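Local coordinates for protein RavO (Legionella pneumophila subsp. pneumophila, PDB 6DM4) that binds phosphotyrosine peptides through its SH2 domain, the part present here in complex with a human Shc1 phosphopeptide, at residues A[61-65]-A[66-70]; A[82-86]-A[87-91]; A[94-98]-A[99-103]. One frame throughout, in Å; residues are numbered along the deposited sequence.

Interaction 1: A[61-65]-A[66-70]; sequences SFQAS and DGIHS
Ser61 and Ser70 share a hydrogen bond between their hydroxyls, Ser61 OG to Ser70 OG at 2.7 Å. They form a non-hydrogen-bonded pair of an antiparallel hairpin. Both hydroxyls stand beside their own backbone N (chi1 -68° for Ser61, -72° for Ser70), which brings them together on one face of the sheet. Arg42 is hydrogen-bonded to both, through NE to Ser61 and NH2 to Ser70.

On the other face His69 NE2 donates to Asp66 OD1 at 2.5 Å. The carboxylate oxygen uses its syn lone pair and lies in the plane of the imidazole. This short, in-plane bond helps to fix the rotation of the ring. Backbone bonds run in two reciprocal pairs. Phe62 and His69 form one, with His69 N to Phe62 O at 2.8 Å. Ala64 and Gly67 form the other and close a two-residue type I turn. There Gly67 N approaches Ala64 O from above the carbonyl plane, at 3.1 Å.

Packing follows on the His69 side. The CB of His69 sits over one face of the Phe62 ring, 4.0 Å from its centroid, a CH-pi contact. The two rings are near parallel but slid apart, with little overlap. Ala64 CB meets Asp66 OD1 at 3.8 Å. Helix 101-119 packs on this face, with Ile109 on Phe62 and Ile116 on Ala64 and His69. Helix 25-34 lies against Ser61 and Ile68 on the other.

The serine pair probably helps to orient Arg42. Ser70 itself touches the modified side chain of the bound phosphopeptide. The nearby carboxylate would probably favour a protonated His69.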
ATOM      1  N   SER A  61       2.357  -8.653  13.769  1.00 29.73           N
ATOM      2  CA  SER A  61       1.840  -9.170  15.028  1.00 31.80           C
ATOM      3  C   SER A  61       1.479 -10.635  14.847  1.00 31.87           C
ATOM      4  O   SER A  61       1.018 -11.038  13.775  1.00 29.39           O
ATOM      5  CB  SER A  61       0.612  -8.383  15.513  1.00 34.62           C
ATOM      6  OG  SER A  61       0.976  -7.067  15.896  1.00 35.29           O
ATOM      7  N   PHE A  62       1.706 -11.432  15.888  1.00 33.57           N
ATOM      8  CA  PHE A  62       1.282 -12.822  15.887  1.00 33.39           C
ATOM      9  C   PHE A  62       0.986 -13.230  17.321  1.00 36.85           C
ATOM     10  O   PHE A  62       1.280 -12.500  18.269  1.00 38.01           O
ATOM     11  CB  PHE A  62       2.327 -13.746  15.249  1.00 34.30           C
ATOM     12  CG  PHE A  62       3.691 -13.644  15.868  1.00 36.76           C
ATOM     13  CD1 PHE A  62       4.021 -14.396  16.983  1.00 39.60           C
ATOM     14  CD2 PHE A  62       4.650 -12.801  15.326  1.00 36.29           C
ATOM     15  CE1 PHE A  62       5.278 -14.309  17.555  1.00 43.34           C
ATOM     16  CE2 PHE A  62       5.907 -12.709  15.896  1.00 39.50           C
ATOM     17  CZ  PHE A  62       6.219 -13.462  17.010  1.00 41.28           C
ATOM     18  N   GLN A  63       0.391 -14.407  17.471  1.00 37.59           N
ATOM     19  CA  GLN A  63      -0.032 -14.897  18.775  1.00 40.30           C
ATOM     20  C   GLN A  63       0.648 -16.223  19.080  1.00 44.38           C
ATOM     21  O   GLN A  63       0.692 -17.113  18.226  1.00 44.27           O
ATOM     22  CB  GLN A  63      -1.553 -15.060  18.833  1.00 41.08           C
ATOM     23  CG  GLN A  63      -2.077 -15.422  20.214  1.00 47.57           C
ATOM     24  CD  GLN A  63      -3.590 -15.401  20.283  1.00 50.73           C
ATOM     25  OE1 GLN A  63      -4.171 -14.821  21.197  1.00 55.78           O
ATOM     26  NE2 GLN A  63      -4.237 -16.043  19.317  1.00 50.77           N
ATOM     27  N   ALA A  64       1.177 -16.339  20.291  1.00 48.27           N
ATOM     28  CA  ALA A  64       1.631 -17.593  20.874  1.00 51.65           C
ATOM     29  C   ALA A  64       0.846 -17.840  22.159  1.00 55.01           C
ATOM     30  O   ALA A  64      -0.057 -17.077  22.514  1.00 53.93           O
ATOM     31  CB  ALA A  64       3.139 -17.567  21.138  1.00 53.70           C
ATOM     32  N   SER A  65       1.203 -18.911  22.874  1.00 60.10           N
ATOM     33  CA  SER A  65       0.441 -19.278  24.063  1.00 63.75           C
ATOM     34  C   SER A  65       0.604 -18.271  25.196  1.00 64.72           C
ATOM     35  O   SER A  65      -0.231 -18.247  26.108  1.00 68.86           O
ATOM     36  CB  SER A  65       0.839 -20.675  24.543  1.00 68.85           C
ATOM     37  OG  SER A  65       2.213 -20.734  24.874  1.00 72.66           O
ATOM     38  N   ASP A  66       1.642 -17.438  25.162  1.00 61.89           N
ATOM     39  CA  ASP A  66       1.837 -16.421  26.186  1.00 64.73           C
ATOM     40  C   ASP A  66       1.309 -15.054  25.770  1.00 60.85           C
ATOM     41  O   ASP A  66       1.489 -14.082  26.511  1.00 63.07           O
ATOM     42  CB  ASP A  66       3.321 -16.326  26.568  1.00 66.09           C
ATOM     43  CG  ASP A  66       4.154 -15.596  25.532  1.00 61.54           C
ATOM     44  OD1 ASP A  66       3.780 -15.613  24.338  1.00 57.52           O
ATOM     45  OD2 ASP A  66       5.189 -15.011  25.913  1.00 62.02           O
ATOM     46  N   GLY A  67       0.657 -14.954  24.615  1.00 55.12           N
ATOM     47  CA  GLY A  67       0.060 -13.700  24.206  1.00 51.36           C
ATOM     48  C   GLY A  67       0.498 -13.220  22.839  1.00 47.25           C
ATOM     49  O   GLY A  67       1.065 -13.980  22.048  1.00 44.72           O
ATOM     50  N   ILE A  68       0.238 -11.959  22.551  1.00 44.83           N
ATOM     51  CA  ILE A  68       0.544 -11.380  21.251  1.00 41.25           C
ATOM     52  C   ILE A  68       1.950 -10.809  21.288  1.00 42.64           C
ATOM     53  O   ILE A  68       2.368 -10.204  22.286  1.00 40.76           O
ATOM     54  CB  ILE A  68      -0.497 -10.312  20.876  1.00 39.20           C
ATOM     55  CG1 ILE A  68      -1.842 -10.984  20.612  1.00 38.15           C
ATOM     56  CG2 ILE A  68      -0.066  -9.525  19.649  1.00 36.62           C
ATOM     57  CD1 ILE A  68      -2.995 -10.206  21.130  1.00 42.18           C
ATOM     58  N   HIS A  69       2.690 -11.046  20.212  1.00 36.16           N
ATOM     59  CA  HIS A  69       4.019 -10.493  20.002  1.00 39.04           C
ATOM     60  C   HIS A  69       4.019  -9.668  18.724  1.00 35.62           C
ATOM     61  O   HIS A  69       3.282  -9.958  17.775  1.00 35.45           O
ATOM     62  CB  HIS A  69       5.076 -11.601  19.915  1.00 40.78           C
ATOM     63  CG  HIS A  69       5.092 -12.509  21.104  1.00 43.12           C
ATOM     64  ND1 HIS A  69       5.994 -12.367  22.135  1.00 46.99           N
ATOM     65  CD2 HIS A  69       4.308 -13.562  21.432  1.00 43.93           C
ATOM     66  CE1 HIS A  69       5.769 -13.297  23.047  1.00 49.46           C
ATOM     67  NE2 HIS A  69       4.750 -14.035  22.644  1.00 48.00           N
ATOM     68  N   SER A  70       4.850  -8.632  18.701  1.00 34.21           N
ATOM     69  CA  SER A  70       4.943  -7.768  17.540  1.00 33.18           C
ATOM     70  C   SER A  70       6.403  -7.549  17.164  1.00 34.66           C
ATOM     71  O   SER A  70       7.310  -7.709  17.983  1.00 38.78           O
ATOM     72  CB  SER A  70       4.238  -6.424  17.789  1.00 35.97           C
ATOM     73  OG  SER A  70       2.829  -6.582  17.814  1.00 35.74           O
TER

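Interaction 2: A[82-86]-A[87-91]; sequences FSINT and ASNKV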
ATOM      1  N   PHE A  82      14.295  -2.819   7.028  1.00 42.96           N
ATOM      2  CA  PHE A  82      15.018  -2.915   8.288  1.00 44.14           C
ATOM      3  C   PHE A  82      14.084  -3.440   9.368  1.00 42.40           C
ATOM      4  O   PHE A  82      12.900  -3.099   9.389  1.00 40.87           O
ATOM      5  CB  PHE A  82      15.574  -1.557   8.740  1.00 46.40           C
ATOM      6  CG  PHE A  82      16.449  -0.880   7.720  1.00 48.84           C
ATOM      7  CD1 PHE A  82      15.893  -0.139   6.689  1.00 52.41           C
ATOM      8  CD2 PHE A  82      17.825  -0.973   7.804  1.00 51.85           C
ATOM      9  CE1 PHE A  82      16.698   0.487   5.751  1.00 51.51           C
ATOM     10  CE2 PHE A  82      18.639  -0.351   6.866  1.00 58.25           C
ATOM     11  CZ  PHE A  82      18.075   0.380   5.840  1.00 54.59           C
ATOM     12  N   SER A  83      14.622  -4.266  10.260  1.00 43.16           N
ATOM     13  CA  SER A  83      13.961  -4.564  11.521  1.00 45.03           C
ATOM     14  C   SER A  83      14.406  -3.526  12.541  1.00 47.96           C
ATOM     15  O   SER A  83      15.556  -3.077  12.521  1.00 46.85           O
ATOM     16  CB  SER A  83      14.303  -5.974  12.004  1.00 43.14           C
ATOM     17  OG  SER A  83      15.651  -6.047  12.431  1.00 45.72           O
ATOM     18  N   ILE A  84      13.496  -3.132  13.426  1.00 44.27           N
ATOM     19  CA  ILE A  84      13.735  -1.980  14.286  1.00 46.41           C
ATOM     20  C   ILE A  84      13.529  -2.380  15.738  1.00 51.35           C
ATOM     21  O   ILE A  84      12.455  -2.866  16.108  1.00 46.37           O
ATOM     22  CB  ILE A  84      12.841  -0.791  13.903  1.00 51.80           C
ATOM     23  CG1 ILE A  84      13.318  -0.230  12.559  1.00 52.57           C
ATOM     24  CG2 ILE A  84      12.896   0.281  14.981  1.00 48.57           C
ATOM     25  CD1 ILE A  84      12.326   0.639  11.865  1.00 51.07           C
ATOM     26  N   ASN A  85      14.564  -2.187  16.551  1.00 51.11           N
ATOM     27  CA  ASN A  85      14.456  -2.372  17.994  1.00 52.32           C
ATOM     28  C   ASN A  85      13.629  -1.237  18.587  1.00 52.64           C
ATOM     29  O   ASN A  85      14.052  -0.079  18.563  1.00 53.44           O
ATOM     30  CB  ASN A  85      15.852  -2.405  18.611  1.00 57.84           C
ATOM     31  CG  ASN A  85      15.840  -2.831  20.061  1.00 60.42           C
ATOM     32  OD1 ASN A  85      15.283  -2.144  20.917  1.00 60.49           O
ATOM     33  ND2 ASN A  85      16.463  -3.965  20.348  1.00 63.76           N
ATOM     34  N   THR A  86      12.456  -1.561  19.136  1.00 52.23           N
ATOM     35  CA  THR A  86      11.536  -0.515  19.567  1.00 52.12           C
ATOM     36  C   THR A  86      11.974   0.185  20.848  1.00 56.35           C
ATOM     37  O   THR A  86      11.467   1.272  21.142  1.00 57.70           O
ATOM     38  CB  THR A  86      10.130  -1.089  19.752  1.00 51.32           C
ATOM     39  OG1 THR A  86      10.141  -2.068  20.797  1.00 54.96           O
ATOM     40  CG2 THR A  86       9.657  -1.739  18.464  1.00 48.01           C
ATOM     41  N   ALA A  87      12.892  -0.404  21.617  1.00 58.68           N
ATOM     42  CA  ALA A  87      13.356   0.233  22.843  1.00 63.10           C
ATOM     43  C   ALA A  87      14.492   1.213  22.599  1.00 66.05           C
ATOM     44  O   ALA A  87      14.631   2.191  23.343  1.00 68.90           O
ATOM     45  CB  ALA A  87      13.810  -0.824  23.856  1.00 65.13           C
ATOM     46  N   SER A  88      15.304   0.970  21.572  1.00 64.71           N
ATOM     47  CA  SER A  88      16.452   1.803  21.257  1.00 67.69           C
ATOM     48  C   SER A  88      16.338   2.502  19.913  1.00 66.16           C
ATOM     49  O   SER A  88      17.114   3.427  19.648  1.00 69.18           O
ATOM     50  CB  SER A  88      17.728   0.954  21.269  1.00 69.03           C
ATOM     51  OG  SER A  88      17.664  -0.043  20.261  1.00 64.57           O
ATOM     52  N   ASN A  89      15.408   2.071  19.064  1.00 61.69           N
ATOM     53  CA  ASN A  89      15.179   2.582  17.716  1.00 61.23           C
ATOM     54  C   ASN A  89      16.373   2.377  16.791  1.00 62.23           C
ATOM     55  O   ASN A  89      16.422   2.978  15.711  1.00 61.01           O
ATOM     56  CB  ASN A  89      14.757   4.054  17.740  1.00 64.44           C
ATOM     57  CG  ASN A  89      13.302   4.227  18.140  1.00 65.32           C
ATOM     58  OD1 ASN A  89      12.815   5.348  18.286  1.00 68.20           O
ATOM     59  ND2 ASN A  89      12.601   3.112  18.321  1.00 63.12           N
ATOM     60  N   LYS A  90      17.324   1.527  17.174  1.00 65.09           N
ATOM     61  CA  LYS A  90      18.381   1.127  16.255  1.00 67.39           C
ATOM     62  C   LYS A  90      17.824   0.190  15.188  1.00 63.62           C
ATOM     63  O   LYS A  90      16.953  -0.643  15.459  1.00 52.50           O
ATOM     64  CB  LYS A  90      19.531   0.455  17.008  1.00 73.01           C
ATOM     65  CG  LYS A  90      20.327   1.391  17.916  1.00 79.13           C
ATOM     66  CD  LYS A  90      21.375   0.632  18.731  1.00 85.41           C
ATOM     67  CE  LYS A  90      20.768  -0.049  19.945  1.00 87.28           C
ATOM     68  NZ  LYS A  90      20.985  -1.516  19.941  1.00 88.71           N
ATOM     69  N   VAL A  91      18.325   0.339  13.964  1.00 61.38           N
ATOM     70  CA  VAL A  91      17.808  -0.399  12.819  1.00 55.19           C
ATOM     71  C   VAL A  91      18.778  -1.513  12.455  1.00 54.96           C
ATOM     72  O   VAL A  91      19.977  -1.456  12.742  1.00 59.36           O
ATOM     73  CB  VAL A  91      17.549   0.521  11.607  1.00 54.13           C
ATOM     74  CG1 VAL A  91      16.556   1.607  11.973  1.00 54.41           C
ATOM     75  CG2 VAL A  91      18.859   1.134  11.111  1.00 59.07           C
TER
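The side-chain oxygen of Asn85 is gripped by two backbone N-H groups of the turn that follows. Ala87 N donates to Asn85 OD1 at 3.0 Å and Ser88 N at 3.2 Å. The two donors come from opposite faces of the amide plane, tilted 20° and 32° from it. The bond to Ala87 N makes this an Asx turn, and Ser88 N adds a second donor. The side chain reaches the turn because CG is anti to the backbone N (chi1 -170°).

The main chain closes the same loop. Asn89 N bonds to Asn85 O at 2.6 Å, and Ser88 N adds a weak bond to that oxygen. Asn85 N in turn donates to Lys90 O at 3.0 Å. Asn85 therefore holds the turn through its amide N, its carbonyl and its side chain.

Beyond the turn the chain runs back, and Ile84 faces Val91 in an antiparallel non-hydrogen-bonded pair. Their side chains lie side by side and point the same way, with Ile84 CG1 to Val91 CG1 at 3.8 Å. Phe82 crosses Val91 obliquely, its CB 4.1 Å from Val91 CB.

Thr86 N is hydrogen-bonded to a polar side chain of the bound peptide, and Thr86 also packs on the modified side chain. The turn thus forms part of the peptide-binding surface.

The hairpin joins strand 81-84 to the outer strand 91-94. Arg72 of strand 67-76 lies against Ile84, Thr86 and Asn89. Tyr55 of strand 55-64 meets Phe82 edge-to-face and also touches Val91.

Interaction 3: A[94-98]-A[99-103]; sequences IDILP and LGVMA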
ATOM      1  N   ILE A  94      17.653  -5.759   6.392  1.00 45.21           N
ATOM      2  CA  ILE A  94      17.105  -7.033   5.943  1.00 52.70           C
ATOM      3  C   ILE A  94      17.241  -7.083   4.428  1.00 51.45           C
ATOM      4  O   ILE A  94      16.691  -6.226   3.725  1.00 50.51           O
ATOM      5  CB  ILE A  94      15.632  -7.195   6.352  1.00 48.79           C
ATOM      6  CG1 ILE A  94      15.496  -7.368   7.864  1.00 49.17           C
ATOM      7  CG2 ILE A  94      15.011  -8.368   5.630  1.00 46.89           C
ATOM      8  CD1 ILE A  94      14.048  -7.439   8.331  1.00 46.62           C
ATOM      9  N   ASP A  95      17.965  -8.078   3.924  1.00 53.67           N
ATOM     10  CA  ASP A  95      18.089  -8.252   2.482  1.00 55.38           C
ATOM     11  C   ASP A  95      16.888  -9.021   1.951  1.00 49.42           C
ATOM     12  O   ASP A  95      16.436  -9.990   2.564  1.00 47.43           O
ATOM     13  CB  ASP A  95      19.378  -8.996   2.132  1.00 63.98           C
ATOM     14  CG  ASP A  95      19.377 -10.430   2.631  1.00 70.94           C
ATOM     15  OD1 ASP A  95      19.651 -10.647   3.830  1.00 73.92           O
ATOM     16  OD2 ASP A  95      19.091 -11.343   1.826  1.00 73.29           O
ATOM     17  N   ILE A  96      16.377  -8.589   0.803  1.00 47.70           N
ATOM     18  CA  ILE A  96      15.149  -9.159   0.256  1.00 47.10           C
ATOM     19  C   ILE A  96      15.445 -10.517  -0.366  1.00 49.52           C
ATOM     20  O   ILE A  96      16.325 -10.645  -1.226  1.00 45.64           O
ATOM     21  CB  ILE A  96      14.514  -8.207  -0.769  1.00 46.77           C
ATOM     22  CG1 ILE A  96      14.173  -6.865  -0.114  1.00 44.03           C
ATOM     23  CG2 ILE A  96      13.276  -8.837  -1.385  1.00 44.79           C
ATOM     24  CD1 ILE A  96      13.387  -6.998   1.168  1.00 40.82           C
ATOM     25  N   LEU A  97      14.689 -11.530   0.052  1.00 41.62           N
ATOM     26  CA  LEU A  97      14.845 -12.879  -0.470  1.00 46.38           C
ATOM     27  C   LEU A  97      14.381 -12.934  -1.928  1.00 44.78           C
ATOM     28  O   LEU A  97      13.685 -12.029  -2.397  1.00 42.02           O
ATOM     29  CB  LEU A  97      14.051 -13.859   0.397  1.00 47.49           C
ATOM     30  CG  LEU A  97      14.486 -13.917   1.862  1.00 48.77           C
ATOM     31  CD1 LEU A  97      13.699 -14.965   2.645  1.00 49.44           C
ATOM     32  CD2 LEU A  97      15.957 -14.203   1.952  1.00 52.54           C
ATOM     33  N   PRO A  98      14.752 -13.990  -2.665  1.00 46.69           N
ATOM     34  CA  PRO A  98      14.501 -13.988  -4.121  1.00 47.47           C
ATOM     35  C   PRO A  98      13.049 -13.769  -4.521  1.00 50.15           C
ATOM     36  O   PRO A  98      12.799 -13.147  -5.561  1.00 48.66           O
ATOM     37  CB  PRO A  98      14.996 -15.373  -4.558  1.00 51.26           C
ATOM     38  CG  PRO A  98      16.054 -15.713  -3.573  1.00 56.98           C
ATOM     39  CD  PRO A  98      15.573 -15.148  -2.258  1.00 50.26           C
ATOM     40  N   LEU A  99      12.083 -14.259  -3.747  1.00 47.59           N
ATOM     41  CA  LEU A  99      10.681 -14.149  -4.134  1.00 47.44           C
ATOM     42  C   LEU A  99      10.035 -12.839  -3.692  1.00 47.52           C
ATOM     43  O   LEU A  99       8.829 -12.657  -3.894  1.00 46.98           O
ATOM     44  CB  LEU A  99       9.882 -15.334  -3.589  1.00 47.95           C
ATOM     45  CG  LEU A  99      10.055 -16.664  -4.326  1.00 50.63           C
ATOM     46  CD1 LEU A  99       9.138 -17.723  -3.732  1.00 51.07           C
ATOM     47  CD2 LEU A  99       9.791 -16.495  -5.814  1.00 52.46           C
ATOM     48  N   GLY A 100      10.792 -11.929  -3.101  1.00 46.59           N
ATOM     49  CA  GLY A 100      10.305 -10.582  -2.893  1.00 45.20           C
ATOM     50  C   GLY A 100      10.083 -10.245  -1.429  1.00 40.97           C
ATOM     51  O   GLY A 100      10.449 -10.988  -0.510  1.00 39.35           O
ATOM     52  N   VAL A 101       9.458  -9.084  -1.229  1.00 41.15           N
ATOM     53  CA  VAL A 101       9.395  -8.486   0.100  1.00 39.75           C
ATOM     54  C   VAL A 101       8.496  -9.304   1.018  1.00 36.86           C
ATOM     55  O   VAL A 101       8.860  -9.597   2.163  1.00 35.96           O
ATOM     56  CB  VAL A 101       8.923  -7.023   0.007  1.00 41.40           C
ATOM     57  CG1 VAL A 101       8.716  -6.444   1.399  1.00 41.03           C
ATOM     58  CG2 VAL A 101       9.926  -6.196  -0.781  1.00 46.08           C
ATOM     59  N   MET A 102       7.306  -9.675   0.540  1.00 35.49           N
ATOM     60  CA  MET A 102       6.401 -10.434   1.398  1.00 36.49           C
ATOM     61  C   MET A 102       6.984 -11.803   1.720  1.00 36.81           C
ATOM     62  O   MET A 102       6.851 -12.295   2.845  1.00 35.29           O
ATOM     63  CB  MET A 102       5.026 -10.581   0.746  1.00 37.39           C
ATOM     64  CG  MET A 102       4.025  -9.465   1.053  1.00 38.03           C
ATOM     65  SD  MET A 102       3.910  -8.961   2.791  1.00 37.42           S
ATOM     66  CE  MET A 102       3.686 -10.543   3.615  1.00 37.49           C
ATOM     67  N   ALA A 103       7.645 -12.430   0.743  1.00 37.34           N
ATOM     68  CA  ALA A 103       8.343 -13.681   1.020  1.00 38.91           C
ATOM     69  C   ALA A 103       9.412 -13.490   2.081  1.00 38.49           C
ATOM     70  O   ALA A 103       9.670 -14.403   2.876  1.00 41.32           O
ATOM     71  CB  ALA A 103       8.964 -14.245  -0.257  1.00 41.77           C
TER
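Ile96 packs over the start of the helix that begins at Val101, and this is the tight part of the contact. Its CG2 branch reaches the backbone of Gly100, at 3.5 Å from Gly100 C. The CD1 end goes further and meets Val101 CG2 at 4.1 Å. With chi1 at -60° CG2 lies anti to the backbone N, turned to the glycine. The further bend at CG1 brings CD1 to the valine. The two side chains cross at a slant. Val101 is buried, and its side chain packs on Val8 and Ile12 of helix 4-13.

Between strand 91-94 and helix 101-119 the chain makes a type I turn from Leu97 to Gly100. Gly100 N donates to Leu97 O at 3.0 Å, from 46° above the carbonyl plane. Gly100 then takes the N-cap position of the helix. Its backbone angles (phi 112°) would push a CB against the carbonyl O of Leu99, and glycine avoids this. The first turn of the helix has further polar partners. Glu11 OE2 accepts from Val101 N, and Thr104 OG1 bonds with both Leu97 N and Gly100 O. This is the passage from the central sheet into the helix that follows it, which corresponds to the C-terminal flanking helix of the SH2 fold.

The loose side is the outer part of the turn, at Pro98 and Leu99. Both are exposed and point away from each other's segment, and they meet mainly as neighbours in the chain. The Leu97 side chain makes one distant touch across the contact, CD1 to Ala103 O at 4.1 Å.

The three contacts follow one another along the chain without overlap. Interactions 1 and 2 belong to the same antiparallel sheet, through its neighbouring strands 67-76 and 81-84. Their centres lie about 19 Å apart and their nearest atoms about 6 Å. Both reach the bound Shc1 phosphopeptide: Ser70 of interaction 1 and Thr86 of interaction 2 each touch its modified side chain. Interaction 3 continues from interaction 2 through strand 91-94, and Ile94 CD1 packs 3.8 Å from Ser83 N. It is about 23 Å from interaction 1 between centres. Helix 101-119, which starts in interaction 3, runs on to cover the Phe62 and His69 face of interaction 1.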